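Malonyl coenzyme A-acyl carrier protein transacylase (Helicobacter pylori, PDB 2H1Y) probably catalyses transfer of the malonyl group from malonyl-CoA to holo acyl carrier protein, releasing coenzyme A and supplying malonyl units for fatty acid synthesis. Local coordinates at residues A[71-76]-A[127-132]; A[144-149]-A[175-180]; A[238-243]-A[262-267]. One frame throughout, in Å; residues are numbered along the deposited sequence.

Contact 1: residues A[71-76]-A[127-132]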
loop_
_atom_site.group_PDB
_atom_site.type_symbol
_atom_site.label_atom_id
_atom_site.label_comp_id
_atom_site.label_asym_id
_atom_site.label_seq_id
_atom_site.Cartn_x
_atom_site.Cartn_y
_atom_site.Cartn_z
ATOM N N TYR A 71 -12.683 4.631 -2.227
ATOM C CA TYR A 71 -12.413 4.547 -3.665
ATOM C C TYR A 71 -10.939 4.624 -4.035
ATOM O O TYR A 71 -10.512 4.086 -5.078
ATOM C CB TYR A 71 -13.306 5.503 -4.473
ATOM C CG TYR A 71 -14.761 5.145 -4.270
ATOM C CD1 TYR A 71 -15.363 4.133 -5.021
ATOM C CD2 TYR A 71 -15.515 5.757 -3.264
ATOM C CE1 TYR A 71 -16.693 3.779 -4.812
ATOM C CE2 TYR A 71 -16.844 5.411 -3.046
ATOM C CZ TYR A 71 -17.425 4.424 -3.824
ATOM O OH TYR A 71 -18.749 4.087 -3.611
ATOM N N THR A 72 -10.159 5.248 -3.161
ATOM C CA THR A 72 -8.709 5.252 -3.302
ATOM C C THR A 72 -8.114 3.841 -3.225
ATOM O O THR A 72 -7.390 3.402 -4.143
ATOM C CB THR A 72 -8.096 6.092 -2.238
ATOM O OG1 THR A 72 -8.694 7.373 -2.296
ATOM C CG2 THR A 72 -6.628 6.245 -2.495
ATOM N N GLN A 73 -8.443 3.140 -2.134
ATOM C CA GLN A 73 -7.901 1.809 -1.894
ATOM C C GLN A 73 -8.122 0.852 -3.101
ATOM O O GLN A 73 -7.156 0.267 -3.598
ATOM C CB GLN A 73 -8.370 1.271 -0.538
ATOM C CG GLN A 73 -7.894 2.165 0.638
ATOM C CD GLN A 73 -7.941 1.489 2.022
ATOM O OE1 GLN A 73 -8.080 0.274 2.143
ATOM N NE2 GLN A 73 -7.796 2.288 3.065
ATOM N N PRO A 74 -9.362 0.730 -3.619
ATOM C CA PRO A 74 -9.525 -0.097 -4.818
ATOM C C PRO A 74 -8.970 0.480 -6.120
ATOM O O PRO A 74 -8.704 -0.283 -7.052
ATOM C CB PRO A 74 -11.040 -0.280 -4.921
ATOM C CG PRO A 74 -11.607 0.895 -4.260
ATOM C CD PRO A 74 -10.657 1.254 -3.149
ATOM N N ALA A 75 -8.767 1.790 -6.203
ATOM C CA ALA A 75 -8.168 2.364 -7.413
ATOM C C ALA A 75 -6.692 1.983 -7.488
ATOM O O ALA A 75 -6.189 1.558 -8.545
ATOM C CB ALA A 75 -8.319 3.866 -7.418
ATOM N N ILE A 76 -5.998 2.131 -6.355
ATOM C CA ILE A 76 -4.594 1.743 -6.272
ATOM C C ILE A 76 -4.510 0.245 -6.576
ATOM O O ILE A 76 -3.723 -0.178 -7.431
ATOM C CB ILE A 76 -3.976 2.120 -4.908
ATOM C CG1 ILE A 76 -4.031 3.633 -4.715
ATOM C CG2 ILE A 76 -2.544 1.624 -4.803
ATOM C CD1 ILE A 76 -3.702 4.108 -3.328
ATOM N N HIS A 127 -12.468 -1.808 -1.294
ATOM C CA HIS A 127 -13.500 -0.794 -1.123
ATOM C C HIS A 127 -14.041 -0.837 0.304
ATOM O O HIS A 127 -14.269 0.201 0.931
ATOM C CB HIS A 127 -14.615 -1.009 -2.138
ATOM C CG HIS A 127 -15.835 -0.170 -1.902
ATOM N ND1 HIS A 127 -16.842 -0.541 -1.037
ATOM C CD2 HIS A 127 -16.221 1.014 -2.433
ATOM C CE1 HIS A 127 -17.788 0.380 -1.034
ATOM N NE2 HIS A 127 -17.437 1.338 -1.872
ATOM N N GLN A 128 -14.205 -2.044 0.832
ATOM C CA GLN A 128 -14.738 -2.228 2.173
ATOM C C GLN A 128 -13.743 -1.750 3.240
ATOM O O GLN A 128 -14.123 -1.035 4.182
ATOM C CB GLN A 128 -15.156 -3.697 2.353
ATOM C CG GLN A 128 -16.371 -3.998 3.274
ATOM C CD GLN A 128 -17.574 -3.059 3.156
ATOM O OE1 GLN A 128 -18.088 -2.593 4.168
ATOM N NE2 GLN A 128 -18.036 -2.801 1.939
ATOM N N ARG A 129 -12.470 -2.103 3.070
ATOM C CA ARG A 129 -11.409 -1.687 3.988
ATOM C C ARG A 129 -11.391 -0.174 4.125
ATOM O O ARG A 129 -11.250 0.355 5.225
ATOM C CB ARG A 129 -10.056 -2.186 3.482
ATOM C CG ARG A 129 -8.851 -1.999 4.431
ATOM C CD ARG A 129 -7.590 -2.434 3.681
ATOM N NE ARG A 129 -6.333 -2.310 4.414
ATOM C CZ ARG A 129 -5.538 -1.238 4.409
ATOM N NH1 ARG A 129 -5.859 -0.139 3.722
ATOM N NH2 ARG A 129 -4.395 -1.269 5.096
ATOM N N GLY A 130 -11.551 0.525 3.001
ATOM C CA GLY A 130 -11.614 1.986 3.015
ATOM C C GLY A 130 -12.866 2.507 3.699
ATOM O O GLY A 130 -12.821 3.503 4.434
ATOM N N LYS A 131 -13.984 1.827 3.454
ATOM C CA LYS A 131 -15.269 2.243 3.994
ATOM C C LYS A 131 -15.253 2.078 5.503
ATOM O O LYS A 131 -15.672 2.981 6.249
ATOM C CB LYS A 131 -16.376 1.396 3.380
ATOM C CG LYS A 131 -17.727 2.029 3.412
ATOM C CD LYS A 131 -18.762 1.171 2.678
ATOM C CE LYS A 131 -20.026 1.989 2.392
ATOM N NZ LYS A 131 -20.428 2.808 3.588
ATOM N N MET A 132 -14.731 0.939 5.951
ATOM C CA MET A 132 -14.664 0.648 7.377
ATOM C C MET A 132 -13.676 1.545 8.133
ATOM O O MET A 132 -13.908 1.916 9.283
ATOM C CB MET A 132 -14.375 -0.825 7.609
ATOM C CG MET A 132 -15.463 -1.741 7.099
ATOM S SD MET A 132 -14.968 -3.456 7.277
ATOM C CE MET A 132 -16.414 -4.327 6.652
#
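Tyr-71 and His-127 meet as an offset edge-to-face pair: the CD2 edge of the imidazole is turned to one face of the phenol, with ring centroids 5.0 Å apart and planes at 73°. His-127 CG stands anti to the backbone N (chi1 170°), swinging the ring alongside the tyrosine. Beside this pair Pro-74 packs against the backbone of His-127, Pro-74 CD lying 4.0 Å from His-127 N. Proline has no N-H for the preceding turn, and the helix kinks here.

On another side of the helix pair, the side chains of Gln-73 and Arg-129 cross at about a right angle. Arg-129 NH1 gives a nearly straight 2.8 Å hydrogen bond to Gln-73 OE1, within the guanidinium plane but from above the amide carbonyl plane. The two short helical segments run roughly antiparallel (154°), their axes approaching to 7.5 Å.

Gln-22 takes Gln-73 NE2, while Arg-129 NH2 bonds Gln-259 and Ser-104. This end borders the probable active site: as in FabD relatives, Ser-104 is the likely nucleophile and Arg-129 is probably positioned for the malonyl carboxylate. Leu-105 of helix 105-116 touches Gln-73, Ile-76 and Arg-129; Phe-221 of helix 218-228 touches Arg-129.

Contact 2: residues A[144-149]-A[175-180]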
loop_
_atom_site.group_PDB
_atom_site.type_symbol
_atom_site.label_atom_id
_atom_site.label_comp_id
_atom_site.label_asym_id
_atom_site.label_seq_id
_atom_site.Cartn_x
_atom_site.Cartn_y
_atom_site.Cartn_z
ATOM N N MET A 144 -3.814 11.834 9.990
ATOM C CA MET A 144 -2.441 11.350 9.985
ATOM C C MET A 144 -1.447 12.475 9.649
ATOM O O MET A 144 -1.774 13.415 8.908
ATOM C CB MET A 144 -2.323 10.139 9.063
ATOM C CG MET A 144 -2.838 8.867 9.747
ATOM S SD MET A 144 -3.041 7.463 8.669
ATOM C CE MET A 144 -1.411 6.740 8.659
ATOM N N MET A 145 -0.245 12.400 10.209
ATOM C CA MET A 145 0.686 13.511 10.119
ATOM C C MET A 145 2.111 13.052 9.839
ATOM O O MET A 145 2.740 12.392 10.679
ATOM C CB MET A 145 0.617 14.331 11.417
ATOM C CG MET A 145 1.637 15.453 11.541
ATOM S SD MET A 145 1.473 16.410 13.072
ATOM C CE MET A 145 2.204 15.297 14.271
ATOM N N VAL A 146 2.638 13.428 8.679
ATOM C CA VAL A 146 4.029 13.083 8.334
ATOM C C VAL A 146 5.014 13.945 9.131
ATOM O O VAL A 146 4.938 15.165 9.106
ATOM C CB VAL A 146 4.322 13.212 6.801
ATOM C CG1 VAL A 146 5.670 12.658 6.471
ATOM C CG2 VAL A 146 3.327 12.461 5.983
ATOM N N VAL A 147 5.934 13.304 9.841
ATOM C CA VAL A 147 7.049 13.997 10.478
ATOM C C VAL A 147 8.352 13.629 9.761
ATOM O O VAL A 147 8.533 12.506 9.350
ATOM C CB VAL A 147 7.172 13.659 11.992
ATOM C CG1 VAL A 147 8.120 14.630 12.683
ATOM C CG2 VAL A 147 5.816 13.701 12.688
ATOM N N LEU A 148 9.264 14.584 9.623
ATOM C CA LEU A 148 10.519 14.342 8.922
ATOM C C LEU A 148 11.718 14.724 9.765
ATOM O O LEU A 148 11.830 15.854 10.224
ATOM C CB LEU A 148 10.547 15.141 7.624
ATOM C CG LEU A 148 10.976 14.386 6.371
ATOM C CD1 LEU A 148 9.730 14.131 5.482
ATOM C CD2 LEU A 148 12.026 15.210 5.623
ATOM N N GLY A 149 12.614 13.773 9.975
ATOM C CA GLY A 149 13.870 14.060 10.648
ATOM C C GLY A 149 13.971 13.804 12.140
ATOM O O GLY A 149 15.025 14.046 12.735
ATOM N N GLN A 175 11.484 9.258 8.195
ATOM C CA GLN A 175 10.116 9.641 7.871
ATOM C C GLN A 175 9.138 8.777 8.661
ATOM O O GLN A 175 9.100 7.561 8.490
ATOM C CB GLN A 175 9.843 9.516 6.368
ATOM C CG GLN A 175 8.596 10.284 5.942
ATOM C CD GLN A 175 7.927 9.711 4.710
ATOM O OE1 GLN A 175 6.970 8.919 4.813
ATOM N NE2 GLN A 175 8.415 10.111 3.533
ATOM N N VAL A 176 8.360 9.414 9.526
ATOM C CA VAL A 176 7.421 8.712 10.392
ATOM C C VAL A 176 6.034 9.343 10.317
ATOM O O VAL A 176 5.872 10.548 10.461
ATOM C CB VAL A 176 7.961 8.615 11.860
ATOM C CG1 VAL A 176 6.945 8.022 12.813
ATOM C CG2 VAL A 176 9.270 7.773 11.897
ATOM N N VAL A 177 5.035 8.515 10.066
ATOM C CA VAL A 177 3.667 8.996 10.012
ATOM C C VAL A 177 2.990 8.700 11.341
ATOM O O VAL A 177 3.045 7.577 11.828
ATOM C CB VAL A 177 2.904 8.368 8.835
ATOM C CG1 VAL A 177 1.478 8.913 8.763
ATOM C CG2 VAL A 177 3.636 8.657 7.537
ATOM N N LEU A 178 2.387 9.728 11.935
ATOM C CA LEU A 178 1.680 9.593 13.200
ATOM C C LEU A 178 0.182 9.600 12.961
ATOM O O LEU A 178 -0.281 10.183 11.981
ATOM C CB LEU A 178 2.078 10.683 14.192
ATOM C CG LEU A 178 3.576 10.882 14.476
ATOM C CD1 LEU A 178 3.792 12.091 15.384
ATOM C CD2 LEU A 178 4.304 9.647 15.011
ATOM N N ALA A 179 -0.572 8.930 13.831
ATOM C CA ALA A 179 -2.022 8.897 13.674
ATOM C C ALA A 179 -2.695 9.348 14.954
ATOM O O ALA A 179 -2.133 9.212 16.036
ATOM C CB ALA A 179 -2.487 7.527 13.279
ATOM N N GLY A 180 -3.899 9.899 14.831
ATOM C CA GLY A 180 -4.647 10.300 16.011
ATOM C C GLY A 180 -5.676 11.397 15.847
ATOM O O GLY A 180 -6.179 11.650 14.742
#
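Met-145 pairs with Leu-178, and Val-147 with Val-176, as the two hydrogen-bonded pairs of an antiparallel ladder. Each exchanges two backbone bonds. In the first, Met-145 N reaches Leu-178 O at 2.8 Å, and Leu-178 N returns a straighter bond to Met-145 O. In the second, Val-147 N lies 2.8 Å from Val-176 O, and Val-176 N answers to Val-147 O. Between and beyond them sit the non-hydrogen-bonded pairs Met-144 with Ala-179, Val-146 with Val-177 and Leu-148 with Gln-175.

A second, weaker layer of backbone interaction comes from CA-H...O contacts. The closest places Met-144 CA 3.2 Å from Leu-178 O, so that this carbonyl receives an N-H and a CA-H from neighbouring residues.

Apolar contacts form on both faces. On the face carrying Met-144, Val-146 and Val-177, the Met-144 chain bends at its last torsion (chi3 86°) and brings CE to 3.6 Å from Val-177 CG1, while its CG rests 3.8 Å from Ala-179 CB. Val-146 CG1 meets the aliphatic CG of Gln-175 at 3.8 Å; the amide beyond has a hydrogen-bond partner in Asn-171. On the other face, Leu-178 CD1 touches both Met-145 CE and Val-147 CG2, 3.7 Å from each.

This ladder joins the two inner strands of a four-stranded antiparallel sheet with the strand order of a ferredoxin-like fold, as in the small subdomain of FabD relatives. Strand 165-172 flanks 175-179, strand 199-202 flanks 142-148, and helix 189-195 packs through Leu-192 on the face of Met-145 and Val-147.

Contact 3: residues A[238-243]-A[262-267]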
loop_
_atom_site.group_PDB
_atom_site.type_symbol
_atom_site.label_atom_id
_atom_site.label_comp_id
_atom_site.label_asym_id
_atom_site.label_seq_id
_atom_site.Cartn_x
_atom_site.Cartn_y
_atom_site.Cartn_z
ATOM N N ILE A 238 5.528 -10.221 2.751
ATOM C CA ILE A 238 6.100 -9.744 3.999
ATOM C C ILE A 238 5.096 -8.865 4.749
ATOM O O ILE A 238 4.570 -7.893 4.201
ATOM C CB ILE A 238 7.418 -8.970 3.756
ATOM C CG1 ILE A 238 8.262 -9.646 2.671
ATOM C CG2 ILE A 238 8.209 -8.827 5.037
ATOM C CD1 ILE A 238 8.825 -11.022 3.032
ATOM N N SER A 239 4.823 -9.215 6.002
ATOM C CA SER A 239 3.825 -8.508 6.787
ATOM C C SER A 239 4.324 -7.132 7.262
ATOM O O SER A 239 5.358 -7.041 7.923
ATOM C CB SER A 239 3.410 -9.378 7.979
ATOM O OG SER A 239 2.828 -8.606 9.030
ATOM N N ASN A 240 3.590 -6.070 6.944
ATOM C CA ASN A 240 3.866 -4.770 7.559
ATOM C C ASN A 240 3.768 -4.853 9.078
ATOM O O ASN A 240 4.426 -4.082 9.787
ATOM C CB ASN A 240 2.897 -3.685 7.080
ATOM C CG ASN A 240 3.073 -3.314 5.600
ATOM O OD1 ASN A 240 4.069 -3.641 4.956
ATOM N ND2 ASN A 240 2.094 -2.606 5.074
ATOM N N ALA A 241 2.960 -5.787 9.577
ATOM C CA ALA A 241 2.717 -5.873 11.020
ATOM C C ALA A 241 3.866 -6.526 11.831
ATOM O O ALA A 241 4.274 -5.985 12.870
ATOM C CB ALA A 241 1.385 -6.538 11.298
ATOM N N THR A 242 4.407 -7.646 11.332
ATOM C CA THR A 242 5.444 -8.415 12.040
ATOM C C THR A 242 6.791 -8.522 11.304
ATOM O O THR A 242 7.750 -9.076 11.821
ATOM C CB THR A 242 4.970 -9.885 12.378
ATOM O OG1 THR A 242 4.881 -10.667 11.173
ATOM C CG2 THR A 242 3.643 -9.908 13.111
ATOM N N ASN A 243 6.869 -8.033 10.083
ATOM C CA ASN A 243 8.094 -8.184 9.309
ATOM C C ASN A 243 8.520 -9.649 9.170
ATOM O O ASN A 243 9.708 -9.963 9.127
ATOM C CB ASN A 243 9.225 -7.299 9.874
ATOM C CG ASN A 243 10.513 -7.383 9.050
ATOM O OD1 ASN A 243 11.605 -7.189 9.571
ATOM N ND2 ASN A 243 10.386 -7.700 7.773
ATOM N N GLN A 262 -1.629 -1.927 13.835
ATOM C CA GLN A 262 -0.178 -1.896 14.091
ATOM C C GLN A 262 0.584 -1.019 13.102
ATOM O O GLN A 262 0.262 -1.009 11.910
ATOM C CB GLN A 262 0.428 -3.309 14.037
ATOM C CG GLN A 262 -0.051 -4.286 15.105
ATOM C CD GLN A 262 -0.192 -3.642 16.459
ATOM O OE1 GLN A 262 -1.312 -3.452 16.948
ATOM N NE2 GLN A 262 0.931 -3.267 17.065
ATOM N N PRO A 263 1.644 -0.343 13.574
ATOM C CA PRO A 263 2.492 0.447 12.697
ATOM C C PRO A 263 2.912 -0.334 11.455
ATOM O O PRO A 263 3.274 -1.520 11.545
ATOM C CB PRO A 263 3.725 0.712 13.555
ATOM C CG PRO A 263 3.207 0.723 14.938
ATOM C CD PRO A 263 2.128 -0.320 14.966
ATOM N N VAL A 264 2.835 0.327 10.302
ATOM C CA VAL A 264 3.370 -0.227 9.073
ATOM C C VAL A 264 4.876 -0.119 9.212
ATOM O O VAL A 264 5.428 0.985 9.280
ATOM C CB VAL A 264 2.852 0.548 7.839
ATOM C CG1 VAL A 264 3.631 0.171 6.553
ATOM C CG2 VAL A 264 1.364 0.335 7.680
ATOM N N ARG A 265 5.540 -1.264 9.289
ATOM C CA ARG A 265 6.989 -1.286 9.494
ATOM C C ARG A 265 7.736 -1.436 8.187
ATOM O O ARG A 265 8.519 -2.380 8.000
ATOM C CB ARG A 265 7.378 -2.413 10.448
ATOM C CG ARG A 265 6.849 -2.260 11.848
ATOM C CD ARG A 265 7.857 -2.802 12.814
ATOM N NE ARG A 265 7.686 -4.238 12.994
ATOM C CZ ARG A 265 8.673 -5.094 13.251
ATOM N NH1 ARG A 265 9.927 -4.665 13.338
ATOM N NH2 ARG A 265 8.400 -6.385 13.410
ATOM N N TYR A 266 7.507 -0.490 7.285
ATOM C CA TYR A 266 8.019 -0.600 5.926
ATOM C C TYR A 266 9.557 -0.645 5.867
ATOM O O TYR A 266 10.133 -1.441 5.104
ATOM C CB TYR A 266 7.440 0.498 5.015
ATOM C CG TYR A 266 7.888 0.320 3.601
ATOM C CD1 TYR A 266 7.266 -0.597 2.761
ATOM C CD2 TYR A 266 8.982 1.023 3.112
ATOM C CE1 TYR A 266 7.720 -0.777 1.452
ATOM C CE2 TYR A 266 9.445 0.847 1.803
ATOM C CZ TYR A 266 8.811 -0.049 0.983
ATOM O OH TYR A 266 9.275 -0.222 -0.301
ATOM N N GLN A 267 10.200 0.204 6.671
ATOM C CA GLN A 267 11.655 0.172 6.889
ATOM C C GLN A 267 12.233 -1.209 7.263
ATOM O O GLN A 267 13.106 -1.734 6.564
ATOM C CB GLN A 267 12.041 1.183 7.963
ATOM C CG GLN A 267 13.461 1.029 8.431
ATOM C CD GLN A 267 13.999 2.302 9.022
ATOM O OE1 GLN A 267 13.471 2.825 10.008
ATOM N NE2 GLN A 267 15.054 2.813 8.424
#
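Asn-240 O and Pro-263 O, two acceptors, come within 3.3 Å of each other where two largely irregular segments meet, and a single hydrogen bond spans the contact: Arg-265 N to Asn-240 O, 3.1 Å long. One side of the junction is an ST motif. Ser-239 OG accepts from the backbone N of Thr-242 at 3.0 Å, with a weak second bond from Ala-241 N, and Asn-243 N closes the turn on Ser-239 O. This wiring shapes the connection between strands 236-238 and 245-246, while Arg-265 holds the N-cap position of helix 266-271.

The side chains of Asn-240 and Val-264 lie alongside each other, pointing the same way, with Asn-240 CB 4.0 Å from Val-264 CG1. Ala-241 CB lies 4.3 Å from Gln-262 CB. Val-264 also forms backbone bonds to Ala-168 and Phe-170 of the smaller sheet. Segment 262-267 borders His-210, probably the catalytic partner of the nucleophile, which touches Val-264 and bonds Gln-262 O weakly through ND1.

Arg-265 folds back over the turn, bent at chi2 and at chi3 (-86°). Its NH1 makes a salt bridge with Asp-268, and one guanidinium edge is turned to Ala-241 O. Thr-242 O lies 3.2 Å from Arg-265 NH2 at an angle too poor for a hydrogen bond, and over one face, offset toward the rim, sits Asn-243 CB, 3.7 Å from NH2.

In the fold
The contacts follow one another along the chain, each closing before the next opens. Their centres are about 22 Å (1 and 2), 20 Å (1 and 3) and 16 Å (2 and 3) apart, and none touches another. Contact 1 belongs to helices beside the larger mixed sheet, contact 2 lies within the smaller antiparallel sheet, and helix 119-137 is followed in the chain by strand 142-148. Contact 3 lies between the two sheets. Shared neighbours bridge the gaps: Gln-259 meets both Arg-129 and Asn-240, and Ala-168 bonds both Val-177 and Val-264. Together they sample both subdomains and their junction, consistent with the family's two-subdomain architecture, whose active-site cleft lies between them.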